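Probable endonuclease 4 (PDB 4HNO) probably cleaves phosphodiester bonds at apurinic or apyrimidinic sites in DNA during repair, leaving a 3'-hydroxyl and a 5'-terminal sugar phosphate, with zinc ions as cofactors. Local coordinates at residues E123-D126 with R127-G131. Sequence-based numbering, arbitrary orientation.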
loop_
_atom_site.group_PDB
_atom_site.type_symbol
_atom_site.label_atom_id
_atom_site.label_comp_id
_atom_site.label_asym_id
_atom_site.label_seq_id
_atom_site.Cartn_x
_atom_site.Cartn_y
_atom_site.Cartn_z
ATOM N N GLU A 123 -4.296 -14.056 -18.749
ATOM C CA GLU A 123 -5.096 -15.010 -18.019
ATOM C C GLU A 123 -5.036 -14.724 -16.513
ATOM O O GLU A 123 -6.038 -14.858 -15.808
ATOM C CB GLU A 123 -4.644 -16.444 -18.294
ATOM C CG GLU A 123 -4.704 -16.827 -19.757
ATOM C CD GLU A 123 -3.421 -16.531 -20.564
ATOM O OE1 GLU A 123 -2.677 -15.579 -20.255
ATOM O OE2 GLU A 123 -3.157 -17.267 -21.540
ATOM N N GLY A 124 -3.870 -14.311 -16.027
ATOM C CA GLY A 124 -3.739 -13.952 -14.630
ATOM C C GLY A 124 -4.546 -12.726 -14.268
ATOM O O GLY A 124 -5.189 -12.712 -13.207
ATOM N N ILE A 125 -4.536 -11.708 -15.126
ATOM C CA ILE A 125 -5.376 -10.541 -14.903
ATOM C C ILE A 125 -6.828 -10.954 -14.819
ATOM O O ILE A 125 -7.560 -10.482 -13.949
ATOM C CB ILE A 125 -5.121 -9.471 -15.971
ATOM C CG1 ILE A 125 -3.770 -8.816 -15.680
ATOM C CG2 ILE A 125 -6.256 -8.460 -16.036
ATOM C CD1 ILE A 125 -3.318 -7.836 -16.736
ATOM N N ASP A 126 -7.279 -11.827 -15.719
ATOM C CA ASP A 126 -8.674 -12.237 -15.671
ATOM C C ASP A 126 -8.989 -12.953 -14.355
ATOM O O ASP A 126 -10.083 -12.771 -13.805
ATOM C CB ASP A 126 -9.038 -13.109 -16.867
ATOM C CG ASP A 126 -9.249 -12.321 -18.150
ATOM O OD1 ASP A 126 -9.215 -12.960 -19.217
ATOM O OD2 ASP A 126 -9.436 -11.093 -18.094
ATOM N N ARG A 127 -8.071 -13.758 -13.835
ATOM C CA ARG A 127 -8.297 -14.423 -12.554
ATOM C C ARG A 127 -8.367 -13.404 -11.421
ATOM O O ARG A 127 -9.172 -13.565 -10.498
ATOM C CB ARG A 127 -7.229 -15.485 -12.263
ATOM C CG ARG A 127 -7.371 -16.734 -13.127
ATOM C CD ARG A 127 -6.476 -17.871 -12.676
ATOM N NE ARG A 127 -5.065 -17.584 -12.813
ATOM C CZ ARG A 127 -4.331 -17.865 -13.885
ATOM N NH1 ARG A 127 -3.036 -17.583 -13.866
ATOM N NH2 ARG A 127 -4.875 -18.425 -14.975
ATOM N N ILE A 128 -7.524 -12.381 -11.470
ATOM C CA ILE A 128 -7.554 -11.337 -10.444
ATOM C C ILE A 128 -8.907 -10.622 -10.496
ATOM O O ILE A 128 -9.542 -10.389 -9.469
ATOM C CB ILE A 128 -6.415 -10.348 -10.617
ATOM C CG1 ILE A 128 -5.066 -11.017 -10.385
ATOM C CG2 ILE A 128 -6.599 -9.169 -9.647
ATOM C CD1 ILE A 128 -3.906 -10.191 -10.907
ATOM N N VAL A 129 -9.350 -10.252 -11.690
ATOM C CA VAL A 129 -10.633 -9.596 -11.857
ATOM C C VAL A 129 -11.760 -10.463 -11.318
ATOM O O VAL A 129 -12.640 -9.988 -10.591
ATOM C CB VAL A 129 -10.866 -9.246 -13.335
ATOM C CG1 VAL A 129 -12.281 -8.788 -13.584
ATOM C CG2 VAL A 129 -9.856 -8.174 -13.784
ATOM N N ARG A 130 -11.742 -11.746 -11.667
ATOM C CA ARG A 130 -12.788 -12.648 -11.204
ATOM C C ARG A 130 -12.801 -12.690 -9.672
ATOM O O ARG A 130 -13.851 -12.691 -9.047
ATOM C CB ARG A 130 -12.566 -14.044 -11.811
ATOM C CG ARG A 130 -13.667 -15.030 -11.537
ATOM C CD ARG A 130 -13.412 -16.368 -12.208
ATOM N NE ARG A 130 -14.579 -17.223 -12.050
ATOM C CZ ARG A 130 -14.784 -18.370 -12.677
ATOM N NH1 ARG A 130 -13.886 -18.844 -13.527
ATOM N NH2 ARG A 130 -15.899 -19.053 -12.446
ATOM N N GLY A 131 -11.618 -12.761 -9.079
ATOM C CA GLY A 131 -11.509 -12.796 -7.632
ATOM C C GLY A 131 -11.969 -11.510 -6.967
ATOM O O GLY A 131 -12.710 -11.552 -5.972
#
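Arg127 folds its side chain back along the helix and lays one face of its guanidinium over the backbone at Glu123 and Gly124. The bend is at chi3 (-65°); NH1 comes 3.8 Å from CA of Gly124, where no side chain intervenes, and NH2 lies 3.9 Å from CB of Glu123. Both Gly124 CA and Glu123 O sit toward the rim of the guanidinium. The Glu123 carboxylate turns off from the guanidinium, OE1 being 6.4 Å from Arg127 NH2, too far for a salt bridge. On another side of the helix, CG2 of Ile125 meets CG2 of Val129 at 4.3 Å, while CG1 of Ile128 packs 3.3 Å from the carbonyl O of Gly124. Successive i to i+4 backbone bonds set this spacing; the straightest runs from Val129 N to Ile125 O, 2.9 Å with an N-H...O angle of 170°. All this belongs to helix 121-136, the crossover of the beta-alpha-beta unit between parallel strands 108-115 and 143-147 in the TIM barrel. Ile125, Ile128 and Val129 pack against helix 160-169, and the two isoleucines also touch Ile156. Farther out, Arg127 NH1 hydrogen-bonds to Ala80 O and Thr119 OG1, which probably help hold the guanidinium over this turn, and Trp87 NE1 donates to the carbonyl O of Arg127. The side chain of Ile128 lies about 9 Å from that of zinc ligand His112.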